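Long-range contacts in glucose-binding protein (Thermus thermophilus HB27, PDB 2B3F), which binds galactose between its two lobes and probably serves as the sugar-binding part of a binding-protein-dependent transport system: residues V123-P128 / A237-G242; L161-N166 / R210-A215; E354-Q359 / A382-V387; M1-F6 / Q290-W295. One frame throughout, in Å; residues are numbered along the deposited sequence.

Interaction 1 (V123-P128 / A237-G242). Unlike the reference sequence in segment 237-242: Ile240 (reference Val).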
loop_
_atom_site.group_PDB
_atom_site.type_symbol
_atom_site.label_atom_id
_atom_site.label_comp_id
_atom_site.label_asym_id
_atom_site.label_seq_id
_atom_site.Cartn_x
_atom_site.Cartn_y
_atom_site.Cartn_z
ATOM N N VAL A 123 -0.887 -6.994 6.956
ATOM C CA VAL A 123 0.109 -7.691 7.747
ATOM C C VAL A 123 0.182 -7.109 9.154
ATOM O O VAL A 123 0.160 -5.884 9.348
ATOM C CB VAL A 123 1.525 -7.663 7.098
ATOM C CG1 VAL A 123 2.475 -8.585 7.859
ATOM C CG2 VAL A 123 1.432 -8.064 5.602
ATOM N N MET A 124 0.281 -8.017 10.124
ATOM C CA MET A 124 0.454 -7.672 11.521
ATOM C C MET A 124 1.882 -8.031 11.912
ATOM O O MET A 124 2.321 -9.188 11.726
ATOM C CB MET A 124 -0.544 -8.450 12.406
ATOM C CG MET A 124 -0.400 -8.166 13.913
ATOM S SD MET A 124 -1.600 -9.107 14.897
ATOM C CE MET A 124 -1.136 -10.807 14.561
ATOM N N TRP A 125 2.601 -7.042 12.440
ATOM C CA TRP A 125 4.002 -7.158 12.842
ATOM C C TRP A 125 4.111 -7.221 14.365
ATOM O O TRP A 125 3.380 -6.538 15.063
ATOM C CB TRP A 125 4.815 -5.967 12.333
ATOM C CG TRP A 125 4.552 -5.713 10.888
ATOM C CD1 TRP A 125 3.655 -4.836 10.364
ATOM C CD2 TRP A 125 5.162 -6.375 9.773
ATOM N NE1 TRP A 125 3.659 -4.909 8.996
ATOM C CE2 TRP A 125 4.579 -5.839 8.601
ATOM C CE3 TRP A 125 6.145 -7.376 9.648
ATOM C CZ2 TRP A 125 4.929 -6.270 7.330
ATOM C CZ3 TRP A 125 6.490 -7.793 8.392
ATOM C CH2 TRP A 125 5.891 -7.242 7.244
ATOM N N TYR A 126 5.030 -8.043 14.850
ATOM C CA TYR A 126 5.260 -8.198 16.276
ATOM C C TYR A 126 6.668 -8.744 16.471
ATOM O O TYR A 126 7.336 -9.119 15.505
ATOM C CB TYR A 126 4.220 -9.147 16.879
ATOM C CG TYR A 126 4.219 -10.548 16.283
ATOM C CD1 TYR A 126 5.029 -11.548 16.811
ATOM C CD2 TYR A 126 3.416 -10.870 15.185
ATOM C CE1 TYR A 126 5.039 -12.832 16.270
ATOM C CE2 TYR A 126 3.417 -12.145 14.646
ATOM C CZ TYR A 126 4.231 -13.121 15.190
ATOM O OH TYR A 126 4.228 -14.390 14.645
ATOM N N LEU A 127 7.105 -8.794 17.729
ATOM C CA LEU A 127 8.437 -9.274 18.078
ATOM C C LEU A 127 8.238 -10.565 18.842
ATOM O O LEU A 127 7.671 -10.534 19.938
ATOM C CB LEU A 127 9.136 -8.264 18.985
ATOM C CG LEU A 127 10.135 -7.279 18.374
ATOM C CD1 LEU A 127 9.612 -6.646 17.089
ATOM C CD2 LEU A 127 10.541 -6.235 19.398
ATOM N N PRO A 128 8.646 -11.711 18.266
ATOM C CA PRO A 128 8.461 -12.963 19.011
ATOM C C PRO A 128 9.061 -12.992 20.437
ATOM O O PRO A 128 8.425 -13.537 21.332
ATOM C CB PRO A 128 9.119 -14.014 18.111
ATOM C CG PRO A 128 9.092 -13.452 16.766
ATOM C CD PRO A 128 9.212 -11.949 16.933
ATOM N N ALA A 237 2.735 -4.093 21.230
ATOM C CA ALA A 237 2.891 -5.501 20.883
ATOM C C ALA A 237 2.717 -5.755 19.372
ATOM O O ALA A 237 3.361 -6.654 18.797
ATOM C CB ALA A 237 1.886 -6.340 21.674
ATOM N N PHE A 238 1.834 -4.964 18.755
ATOM C CA PHE A 238 1.403 -5.195 17.384
ATOM C C PHE A 238 1.337 -3.900 16.582
ATOM O O PHE A 238 1.136 -2.822 17.128
ATOM C CB PHE A 238 0.020 -5.830 17.364
ATOM C CG PHE A 238 -0.138 -6.994 18.310
ATOM C CD1 PHE A 238 0.553 -8.181 18.093
ATOM C CD2 PHE A 238 -0.981 -6.900 19.415
ATOM C CE1 PHE A 238 0.398 -9.263 18.968
ATOM C CE2 PHE A 238 -1.127 -7.963 20.291
ATOM C CZ PHE A 238 -0.444 -9.143 20.065
ATOM N N ASN A 239 1.469 -4.046 15.261
ATOM C CA ASN A 239 1.189 -2.939 14.327
ATOM C C ASN A 239 0.601 -3.540 13.056
ATOM O O ASN A 239 1.084 -4.559 12.600
ATOM C CB ASN A 239 2.464 -2.171 14.009
ATOM C CG ASN A 239 2.216 -0.933 13.158
ATOM O OD1 ASN A 239 1.357 -0.077 13.488
ATOM N ND2 ASN A 239 2.993 -0.795 12.093
ATOM N N ILE A 240 -0.440 -2.914 12.508
ATOM C CA ILE A 240 -1.034 -3.375 11.231
ATOM C C ILE A 240 -0.524 -2.426 10.149
ATOM O O ILE A 240 -0.858 -1.250 10.154
ATOM C CB ILE A 240 -2.582 -3.352 11.262
ATOM C CG1 ILE A 240 -3.152 -4.217 12.413
ATOM C CG2 ILE A 240 -3.159 -3.799 9.919
ATOM C CD1 ILE A 240 -2.711 -5.653 12.433
ATOM N N MET A 241 0.290 -2.913 9.207
ATOM C CA MET A 241 0.878 -2.020 8.218
ATOM C C MET A 241 1.359 -2.834 7.007
ATOM O O MET A 241 1.657 -4.031 7.138
ATOM C CB MET A 241 2.037 -1.261 8.865
ATOM C CG MET A 241 2.753 -0.221 8.020
ATOM S SD MET A 241 1.637 0.901 7.173
ATOM C CE MET A 241 0.598 1.567 8.480
ATOM N N GLY A 242 1.432 -2.184 5.861
ATOM C CA GLY A 242 1.955 -2.836 4.662
ATOM C C GLY A 242 3.385 -3.289 4.827
ATOM O O GLY A 242 4.113 -2.792 5.695
HETATM O O HOH W 1 5.620 -7.665 19.947
#
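Trp125 and Asn239 form an antiparallel hydrogen-bonded pair, and Met124 and Ile240 the neighbouring non-hydrogen-bonded pair, in a four-stranded mixed sheet of this two-lobed periplasmic binding protein. Trp125 N donates to Asn239 O at 2.9 Å in a nearly straight bond (N-H...O 170°); the return bond from Asn239 N to Trp125 O is more bent, at 143°. Met241 N to Val123 O continues the ladder.

The Trp125 side chain can be traced outward from this pair. With CG anti to the carbonyl carbon (chi1 -48°), the indole turns back along the strand toward Val123. CB lies 4.0 Å from Asn239 O, and CD1 closes to 3.4 Å from the same oxygen. NE1 then donates to Met241 O at 2.9 Å; this oxygen sits near the indole plane, although the N-H comes in above the carbonyl plane and not on a lone pair. Further round the rim, CZ2 reaches 3.9 Å from Gly242 O. Val123 CG1 rests on one ring face, and Tyr329 and Trp263 also touch the indole. A leucine here would probably leave Met241 O without its indole donor and the 241-242 backbone freer to shift, close to where the Met241 side chain comes within about 6 Å of the bound galactose.

Met124 and Ile240 share the other sheet face, Ile240 CD1 meeting Met124 CB at 3.5 Å. Met124 SD makes an oblique Met-aromatic contact with Phe238, 4.6 Å from the ring centroid. At the strand end one water accepts from Leu127 N and donates to Ala237 O.

Interaction 2 (L161-N166 / R210-A215)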
loop_
_atom_site.group_PDB
_atom_site.type_symbol
_atom_site.label_atom_id
_atom_site.label_comp_id
_atom_site.label_asym_id
_atom_site.label_seq_id
_atom_site.Cartn_x
_atom_site.Cartn_y
_atom_site.Cartn_z
ATOM N N LEU A 161 -1.475 -1.766 20.835
ATOM C CA LEU A 161 -1.491 -1.527 19.379
ATOM C C LEU A 161 -0.776 -0.228 19.044
ATOM O O LEU A 161 -1.109 0.829 19.584
ATOM C CB LEU A 161 -2.924 -1.501 18.849
ATOM C CG LEU A 161 -3.056 -1.227 17.338
ATOM C CD1 LEU A 161 -2.396 -2.337 16.549
ATOM C CD2 LEU A 161 -4.508 -1.078 16.951
ATOM N N ALA A 162 0.220 -0.317 18.160
ATOM C CA ALA A 162 0.903 0.846 17.615
ATOM C C ALA A 162 0.083 1.375 16.448
ATOM O O ALA A 162 -0.437 0.587 15.645
ATOM C CB ALA A 162 2.315 0.485 17.150
ATOM N N LEU A 163 -0.047 2.690 16.379
ATOM C CA LEU A 163 -0.810 3.358 15.334
ATOM C C LEU A 163 -0.241 4.761 15.096
ATOM O O LEU A 163 0.324 5.364 16.019
ATOM C CB LEU A 163 -2.275 3.403 15.746
ATOM C CG LEU A 163 -3.332 3.872 14.762
ATOM C CD1 LEU A 163 -3.343 3.003 13.529
ATOM C CD2 LEU A 163 -4.663 3.845 15.467
ATOM N N GLY A 164 -0.352 5.261 13.862
ATOM C CA GLY A 164 0.131 6.586 13.495
ATOM C C GLY A 164 -0.955 7.501 12.936
ATOM O O GLY A 164 -2.154 7.384 13.258
ATOM N N GLU A 165 -0.516 8.374 12.040
ATOM C CA GLU A 165 -1.330 9.409 11.438
ATOM C C GLU A 165 -2.548 8.874 10.660
ATOM O O GLU A 165 -2.695 7.667 10.414
ATOM C CB GLU A 165 -0.465 10.294 10.531
ATOM C CG GLU A 165 0.120 9.570 9.296
ATOM C CD GLU A 165 0.880 10.497 8.386
ATOM O OE1 GLU A 165 0.296 11.533 7.975
ATOM O OE2 GLU A 165 2.049 10.193 8.058
ATOM N N ASN A 166 -3.414 9.805 10.273
ATOM C CA ASN A 166 -4.696 9.490 9.673
ATOM C C ASN A 166 -4.655 8.350 8.654
ATOM O O ASN A 166 -5.425 7.398 8.786
ATOM C CB ASN A 166 -5.291 10.751 9.035
ATOM C CG ASN A 166 -6.612 10.499 8.332
ATOM O OD1 ASN A 166 -6.621 10.072 7.183
ATOM N ND2 ASN A 166 -7.733 10.873 8.978
ATOM N N ARG A 210 -13.349 -0.708 18.745
ATOM C CA ARG A 210 -12.801 -1.480 19.850
ATOM C C ARG A 210 -11.296 -1.612 19.698
ATOM O O ARG A 210 -10.539 -1.466 20.656
ATOM C CB ARG A 210 -13.434 -2.858 19.922
ATOM C CG ARG A 210 -14.911 -2.843 20.231
ATOM C CD ARG A 210 -15.380 -4.278 20.336
ATOM N NE ARG A 210 -16.752 -4.428 20.805
ATOM C CZ ARG A 210 -17.107 -4.477 22.090
ATOM N NH1 ARG A 210 -16.205 -4.393 23.072
ATOM N NH2 ARG A 210 -18.382 -4.626 22.395
ATOM N N VAL A 211 -10.854 -1.892 18.466
ATOM C CA VAL A 211 -9.441 -2.047 18.182
ATOM C C VAL A 211 -8.705 -0.718 18.449
ATOM O O VAL A 211 -7.612 -0.692 19.008
ATOM C CB VAL A 211 -9.245 -2.537 16.721
ATOM C CG1 VAL A 211 -7.777 -2.515 16.323
ATOM C CG2 VAL A 211 -9.853 -3.933 16.551
ATOM N N LEU A 212 -9.332 0.383 18.067
ATOM C CA LEU A 212 -8.761 1.723 18.264
ATOM C C LEU A 212 -8.487 1.998 19.757
ATOM O O LEU A 212 -7.529 2.694 20.113
ATOM C CB LEU A 212 -9.749 2.767 17.725
ATOM C CG LEU A 212 -9.308 3.948 16.887
ATOM C CD1 LEU A 212 -8.288 3.564 15.809
ATOM C CD2 LEU A 212 -10.548 4.617 16.296
ATOM N N ASP A 213 -9.344 1.449 20.619
ATOM C CA ASP A 213 -9.158 1.620 22.072
ATOM C C ASP A 213 -7.929 0.890 22.618
ATOM O O ASP A 213 -7.604 1.065 23.793
ATOM C CB ASP A 213 -10.415 1.200 22.860
ATOM C CG ASP A 213 -11.512 2.247 22.834
ATOM O OD1 ASP A 213 -11.256 3.399 22.407
ATOM O OD2 ASP A 213 -12.659 1.918 23.252
ATOM N N CYS A 214 -7.234 0.104 21.786
ATOM C CA CYS A 214 -5.961 -0.528 22.165
ATOM C C CYS A 214 -4.715 0.247 21.730
ATOM O O CYS A 214 -3.581 -0.180 22.009
ATOM C CB CYS A 214 -5.889 -1.929 21.572
ATOM S SG CYS A 214 -7.303 -2.975 22.000
ATOM N N ALA A 215 -4.932 1.367 21.041
ATOM C CA ALA A 215 -3.880 2.109 20.365
ATOM C C ALA A 215 -3.295 3.223 21.221
ATOM O O ALA A 215 -3.937 3.706 22.169
ATOM C CB ALA A 215 -4.410 2.693 19.041
#
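Val211 CG1 meets Leu161 CD2 at 3.6 Å, the two side chains crossing at a slant. The leucine reaches this far because its CG is anti to the backbone N (chi1 179°), which carries the branch out to the last turn of the helix. Val211 also packs against Trp142 and Phe145 of helix 142-154.

Leu212 has its CB directed away from segment 161-166, yet its end returns: a chi1 of -136°, well off a staggered value, places CD1 3.7 Å from Leu163 CD2. The same side chain also touches Phe367 and Leu368 of helix 354-370, so it lies between two parts of the lobe.

From Leu212 to Ala215 the chain makes a type I beta turn, recorded by the bond from Ala215 N to Leu212 O at 3.1 Å. The turn brings the backbone that follows helix 199-212 alongside strand 161-162, so that the segment after the helix meets an outermost strand of the four-stranded mixed sheet.

Cys214 supplies the polar part of the docking. Its O accepts from Leu161 N at 2.9 Å with an N-H...O angle of 162°. Cys214 CB also faces Leu161 CB at 4.0 Å.

Ala215 completes a single bridge with Leu161: its CA makes a C-H...O contact of 3.2 Å with Leu161 O, and its CB packs 3.8 Å from Leu163 CD2. The next residue, Asn216, continues the join, bonding to the Leu161 backbone and, through OD1, to Leu163 N.

Interaction 3 (E354-Q359 / A382-V387)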
loop_
_atom_site.group_PDB
_atom_site.type_symbol
_atom_site.label_atom_id
_atom_site.label_comp_id
_atom_site.label_asym_id
_atom_site.label_seq_id
_atom_site.Cartn_x
_atom_site.Cartn_y
_atom_site.Cartn_z
ATOM N N GLU A 354 -9.479 8.133 -6.666
ATOM C CA GLU A 354 -8.984 9.173 -5.758
ATOM C C GLU A 354 -10.094 10.079 -5.200
ATOM O O GLU A 354 -9.984 10.571 -4.076
ATOM C CB GLU A 354 -7.890 10.002 -6.444
ATOM C CG GLU A 354 -6.591 9.186 -6.647
ATOM C CD GLU A 354 -5.364 10.025 -7.005
ATOM O OE1 GLU A 354 -5.507 10.950 -7.840
ATOM O OE2 GLU A 354 -4.253 9.742 -6.444
ATOM N N SER A 355 -11.153 10.285 -5.979
ATOM C CA SER A 355 -12.311 11.082 -5.542
ATOM C C SER A 355 -12.866 10.551 -4.220
ATOM O O SER A 355 -13.203 11.321 -3.318
ATOM C CB SER A 355 -13.399 11.046 -6.612
ATOM O OG SER A 355 -13.844 9.735 -6.875
ATOM N N PHE A 356 -12.931 9.225 -4.107
ATOM C CA PHE A 356 -13.371 8.587 -2.879
ATOM C C PHE A 356 -12.224 8.494 -1.859
ATOM O O PHE A 356 -12.401 8.843 -0.689
ATOM C CB PHE A 356 -13.912 7.188 -3.180
ATOM C CG PHE A 356 -14.466 6.499 -1.977
ATOM C CD1 PHE A 356 -15.805 6.608 -1.644
ATOM C CD2 PHE A 356 -13.634 5.774 -1.143
ATOM C CE1 PHE A 356 -16.304 5.971 -0.528
ATOM C CE2 PHE A 356 -14.133 5.154 -0.009
ATOM C CZ PHE A 356 -15.473 5.277 0.303
ATOM N N MET A 357 -11.058 8.002 -2.284
ATOM C CA MET A 357 -9.897 7.866 -1.378
ATOM C C MET A 357 -9.593 9.141 -0.606
ATOM O O MET A 357 -9.312 9.108 0.596
ATOM C CB MET A 357 -8.623 7.483 -2.132
ATOM C CG MET A 357 -8.668 6.140 -2.823
ATOM S SD MET A 357 -7.258 5.921 -3.956
ATOM C CE MET A 357 -5.903 5.991 -2.789
ATOM N N SER A 358 -9.615 10.269 -1.309
ATOM C CA SER A 358 -9.233 11.548 -0.707
ATOM C C SER A 358 -10.243 11.991 0.356
ATOM O O SER A 358 -9.885 12.697 1.283
ATOM C CB SER A 358 -9.092 12.624 -1.781
ATOM O OG SER A 358 -10.346 12.857 -2.418
ATOM N N GLN A 359 -11.485 11.556 0.240
ATOM C CA GLN A 359 -12.525 11.956 1.187
ATOM C C GLN A 359 -12.645 10.961 2.336
ATOM O O GLN A 359 -13.208 11.266 3.383
ATOM C CB GLN A 359 -13.835 12.125 0.451
ATOM C CG GLN A 359 -13.791 13.308 -0.499
ATOM C CD GLN A 359 -15.142 13.675 -0.995
ATOM O OE1 GLN A 359 -15.898 14.358 -0.298
ATOM N NE2 GLN A 359 -15.486 13.206 -2.179
ATOM N N ALA A 382 -22.419 8.569 1.742
ATOM C CA ALA A 382 -22.678 9.861 1.116
ATOM C C ALA A 382 -21.570 10.182 0.088
ATOM O O ALA A 382 -21.840 10.640 -1.030
ATOM C CB ALA A 382 -22.783 10.947 2.185
ATOM N N ILE A 383 -20.320 9.948 0.458
ATOM C CA ILE A 383 -19.213 10.173 -0.475
ATOM C C ILE A 383 -19.355 9.255 -1.690
ATOM O O ILE A 383 -19.193 9.697 -2.824
ATOM C CB ILE A 383 -17.863 9.931 0.196
ATOM C CG1 ILE A 383 -17.688 10.854 1.403
ATOM C CG2 ILE A 383 -16.705 10.094 -0.813
ATOM C CD1 ILE A 383 -17.866 12.277 1.120
ATOM N N ALA A 384 -19.662 7.979 -1.447
ATOM C CA ALA A 384 -19.827 7.019 -2.540
ATOM C C ALA A 384 -20.895 7.518 -3.515
ATOM O O ALA A 384 -20.709 7.511 -4.741
ATOM C CB ALA A 384 -20.188 5.641 -1.982
ATOM N N ASP A 385 -21.998 8.013 -2.964
ATOM C CA ASP A 385 -23.087 8.534 -3.790
ATOM C C ASP A 385 -22.667 9.793 -4.561
ATOM O O ASP A 385 -23.021 9.952 -5.732
ATOM C CB ASP A 385 -24.301 8.854 -2.924
ATOM C CG ASP A 385 -24.944 7.617 -2.323
ATOM O OD1 ASP A 385 -24.758 6.500 -2.849
ATOM O OD2 ASP A 385 -25.652 7.784 -1.308
ATOM N N GLN A 386 -21.912 10.667 -3.919
ATOM C CA GLN A 386 -21.482 11.929 -4.530
ATOM C C GLN A 386 -20.498 11.712 -5.669
ATOM O O GLN A 386 -20.531 12.442 -6.667
ATOM C CB GLN A 386 -20.870 12.856 -3.476
ATOM C CG GLN A 386 -21.916 13.413 -2.509
ATOM C CD GLN A 386 -21.335 14.009 -1.250
ATOM O OE1 GLN A 386 -20.134 13.927 -1.007
ATOM N NE2 GLN A 386 -22.189 14.622 -0.436
ATOM N N VAL A 387 -19.632 10.710 -5.542
ATOM C CA VAL A 387 -18.625 10.467 -6.580
ATOM C C VAL A 387 -19.077 9.420 -7.586
ATOM O O VAL A 387 -18.388 9.174 -8.594
ATOM C CB VAL A 387 -17.244 10.092 -5.997
ATOM C CG1 VAL A 387 -16.803 11.139 -4.996
ATOM C CG2 VAL A 387 -17.256 8.670 -5.390
HETATM O O HOH W 2 -17.947 14.447 -2.421
#
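Phe356 and Ile383 cross at a slant where two successive helices near the C terminus form an antiparallel helical hairpin. The short axes run at 152° to each other and come within 9.6 Å. At Phe356 a chi1 of -176° sets the ring opposite its own N across the CA-CB bond, bringing it round toward the second helix. There CD1 lies 3.7 Å from Ile383 CG2, while Ala384 N comes to the ring edge, near its plane.

Gln359 also crosses Ile383 obliquely but slides past Val387 in the opposite direction. Its NE2 donates to Ser355 O within its own helix at 3.2 Å, with that oxygen in the amide plane, which fixes how the flat group is turned. As a result OE1 sits 3.2 Å from Ile383 CD1, and NE2 lies 3.7 Å from Val387 CG1. NE2 also donates to a water that in turn donates to Gln386 OE1, a water-mediated polar link between the two helices. One turn before Gln359, Ser355 OG rests 3.5 Å from Val387 CB, so the hydroxyl packs on a valine.

Inside, the Phe356 ring meets Trp190, at the end of helix 166-190, edge-to-face, and Ala384 touches Phe196. At the start of the first helix Glu354 turns to other helices, with a salt bridge to Arg47 of helix 44-55 and a hydrogen bond to Thr74 of helix 69-76.

Interaction 4 (M1-F6 / Q290-W295)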
loop_
_atom_site.group_PDB
_atom_site.type_symbol
_atom_site.label_atom_id
_atom_site.label_comp_id
_atom_site.label_asym_id
_atom_site.label_seq_id
_atom_site.Cartn_x
_atom_site.Cartn_y
_atom_site.Cartn_z
ATOM N N MET A 1 20.766 15.818 -21.176
ATOM C CA MET A 1 20.085 14.519 -20.928
ATOM C C MET A 1 19.630 14.457 -19.480
ATOM O O MET A 1 20.449 14.485 -18.552
ATOM C CB MET A 1 21.025 13.359 -21.231
ATOM C CG MET A 1 21.184 13.072 -22.697
ATOM S SD MET A 1 20.082 11.762 -23.240
ATOM C CE MET A 1 18.650 12.721 -23.631
ATOM N N LYS A 2 18.314 14.404 -19.304
ATOM C CA LYS A 2 17.706 14.406 -17.978
ATOM C C LYS A 2 16.575 13.397 -17.873
ATOM O O LYS A 2 16.004 12.949 -18.877
ATOM C CB LYS A 2 17.181 15.796 -17.650
ATOM C CG LYS A 2 18.274 16.850 -17.592
ATOM C CD LYS A 2 17.722 18.211 -17.304
ATOM C CE LYS A 2 18.845 19.258 -17.313
ATOM N NZ LYS A 2 19.154 19.701 -18.717
ATOM N N LEU A 3 16.274 13.026 -16.629
ATOM C CA LEU A 3 15.117 12.201 -16.318
ATOM C C LEU A 3 14.634 12.591 -14.926
ATOM O O LEU A 3 15.381 12.491 -13.968
ATOM C CB LEU A 3 15.460 10.726 -16.333
ATOM C CG LEU A 3 14.320 9.818 -15.840
ATOM C CD1 LEU A 3 13.161 9.755 -16.829
ATOM C CD2 LEU A 3 14.856 8.428 -15.529
ATOM N N GLU A 4 13.383 13.025 -14.850
ATOM C CA GLU A 4 12.781 13.462 -13.590
ATOM C C GLU A 4 11.762 12.406 -13.140
ATOM O O GLU A 4 10.734 12.221 -13.775
ATOM C CB GLU A 4 12.103 14.811 -13.753
ATOM C CG GLU A 4 11.535 15.330 -12.447
ATOM C CD GLU A 4 10.784 16.618 -12.604
ATOM O OE1 GLU A 4 10.145 16.818 -13.661
ATOM O OE2 GLU A 4 10.800 17.425 -11.648
ATOM N N ILE A 5 12.076 11.757 -12.027
ATOM C CA ILE A 5 11.272 10.667 -11.474
ATOM C C ILE A 5 10.567 11.203 -10.240
ATOM O O ILE A 5 11.228 11.614 -9.295
ATOM C CB ILE A 5 12.135 9.495 -11.024
ATOM C CG1 ILE A 5 12.938 8.897 -12.203
ATOM C CG2 ILE A 5 11.272 8.404 -10.411
ATOM C CD1 ILE A 5 14.040 7.993 -11.768
ATOM N N PHE A 6 9.242 11.145 -10.262
ATOM C CA PHE A 6 8.398 11.691 -9.199
ATOM C C PHE A 6 7.860 10.528 -8.355
ATOM O O PHE A 6 7.343 9.545 -8.877
ATOM C CB PHE A 6 7.285 12.512 -9.846
ATOM C CG PHE A 6 6.410 13.287 -8.879
ATOM C CD1 PHE A 6 6.547 14.665 -8.760
ATOM C CD2 PHE A 6 5.406 12.649 -8.156
ATOM C CE1 PHE A 6 5.725 15.402 -7.886
ATOM C CE2 PHE A 6 4.569 13.396 -7.298
ATOM C CZ PHE A 6 4.747 14.764 -7.179
ATOM N N GLN A 290 11.995 9.741 -24.203
ATOM C CA GLN A 290 12.759 8.504 -24.401
ATOM C C GLN A 290 13.434 8.008 -23.125
ATOM O O GLN A 290 13.466 6.815 -22.851
ATOM C CB GLN A 290 13.805 8.648 -25.514
ATOM C CG GLN A 290 14.468 7.325 -25.874
ATOM C CD GLN A 290 13.471 6.273 -26.357
ATOM O OE1 GLN A 290 12.582 6.568 -27.167
ATOM N NE2 GLN A 290 13.618 5.035 -25.862
ATOM N N ASN A 291 13.999 8.932 -22.357
ATOM C CA ASN A 291 14.661 8.549 -21.113
ATOM C C ASN A 291 13.634 7.927 -20.159
ATOM O O ASN A 291 13.937 6.970 -19.446
ATOM C CB ASN A 291 15.352 9.746 -20.469
ATOM C CG ASN A 291 16.582 10.217 -21.254
ATOM O OD1 ASN A 291 17.019 11.370 -21.138
ATOM N ND2 ASN A 291 17.151 9.316 -22.033
ATOM N N ALA A 292 12.409 8.453 -20.196
ATOM C CA ALA A 292 11.301 7.903 -19.371
ATOM C C ALA A 292 10.926 6.499 -19.824
ATOM O O ALA A 292 10.755 5.583 -19.019
ATOM C CB ALA A 292 10.089 8.827 -19.434
ATOM N N ILE A 293 10.836 6.308 -21.139
ATOM C CA ILE A 293 10.552 4.979 -21.702
ATOM C C ILE A 293 11.614 3.970 -21.272
ATOM O O ILE A 293 11.311 2.845 -20.899
ATOM C CB ILE A 293 10.429 5.037 -23.254
ATOM C CG1 ILE A 293 9.144 5.774 -23.650
ATOM C CG2 ILE A 293 10.454 3.631 -23.838
ATOM C CD1 ILE A 293 9.054 6.175 -25.103
ATOM N N ASN A 294 12.883 4.372 -21.300
ATOM C CA ASN A 294 13.936 3.480 -20.845
ATOM C C ASN A 294 13.856 3.175 -19.339
ATOM O O ASN A 294 14.204 2.089 -18.877
ATOM C CB ASN A 294 15.297 4.043 -21.253
ATOM C CG ASN A 294 15.519 3.958 -22.774
ATOM O OD1 ASN A 294 14.900 3.124 -23.436
ATOM N ND2 ASN A 294 16.395 4.815 -23.316
ATOM N N TRP A 295 13.352 4.133 -18.566
ATOM C CA TRP A 295 13.085 3.867 -17.157
ATOM C C TRP A 295 11.988 2.801 -17.023
ATOM O O TRP A 295 12.122 1.866 -16.245
ATOM C CB TRP A 295 12.711 5.177 -16.435
ATOM C CG TRP A 295 12.213 5.012 -15.027
ATOM C CD1 TRP A 295 10.924 5.084 -14.618
ATOM C CD2 TRP A 295 12.992 4.745 -13.850
ATOM N NE1 TRP A 295 10.840 4.893 -13.266
ATOM C CE2 TRP A 295 12.089 4.671 -12.765
ATOM C CE3 TRP A 295 14.355 4.574 -13.604
ATOM C CZ2 TRP A 295 12.509 4.445 -11.455
ATOM C CZ3 TRP A 295 14.771 4.319 -12.314
ATOM C CH2 TRP A 295 13.847 4.276 -11.244
#
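Strand 2-6 of the large mixed sheet packs on helix 289-299 through Leu3 and Ile5, a helix packed on the sheet of an alpha/beta lobe. The short axes approach to 8.1 Å at 56°, and Leu3 and Ile5, two apart in the strand, both point their CB atoms toward the helix.

Ile5 meets Trp295 nearly at a right angle. Its CD1 stands 3.6 Å from the centroid of the six-membered ring and only 6° off the normal, a CH-pi contact over the face. A chi1 of 171° swings the indole of Trp295 away from its own N and turns that face to the strand. Leu3 divides its two methyls: CD1 lies 3.7 Å from Ala292 CA, and CD2 4.0 Å from Trp295 CB.

At the outer end Asn291 lies against the chain terminus. Its CB is 3.6 Å from Lys2 O, and Met1 CE comes to 4.0 Å from its CG, the two side chains crossing about squarely. With an alanine in place of Asn291, a gap would probably open beside Met1, its thioether end would be freer to turn, and Lys2 O would lose the side-chain end next to it.

Trp295 also meets Phe280 edge-to-face and packs on Leu17 and Leu20 of helix 15-27; its side chain is about 6 Å from that of the galactose-binding Trp9. Strand 2-7, lying between parallel strands 32-37 and 62-66 with helices against it, is typical of the alpha/beta lobes of periplasmic binding proteins.

Overall arrangement
From the N terminus, the chain opens interaction 4 with its first strand and does not close it until 284 residues later, at helix 289-299. Within that loop lies interaction 1, between strands 123-126 and 238-240, and nested inside interaction 1 is interaction 2. Interactions 1 and 2 touch through neighbouring strands of one sheet, Phe238 O lying 2.9 Å from Ala162 N, with centres about 12 Å apart. Interaction 4 lies across the centre of the chain from both, in the sheet that begins with strand 2-7. Interaction 3 follows in series, pairing the last two helices; its nearest atoms are about 7 Å from interaction 2 and about 10 Å from interaction 4. No two loops cross.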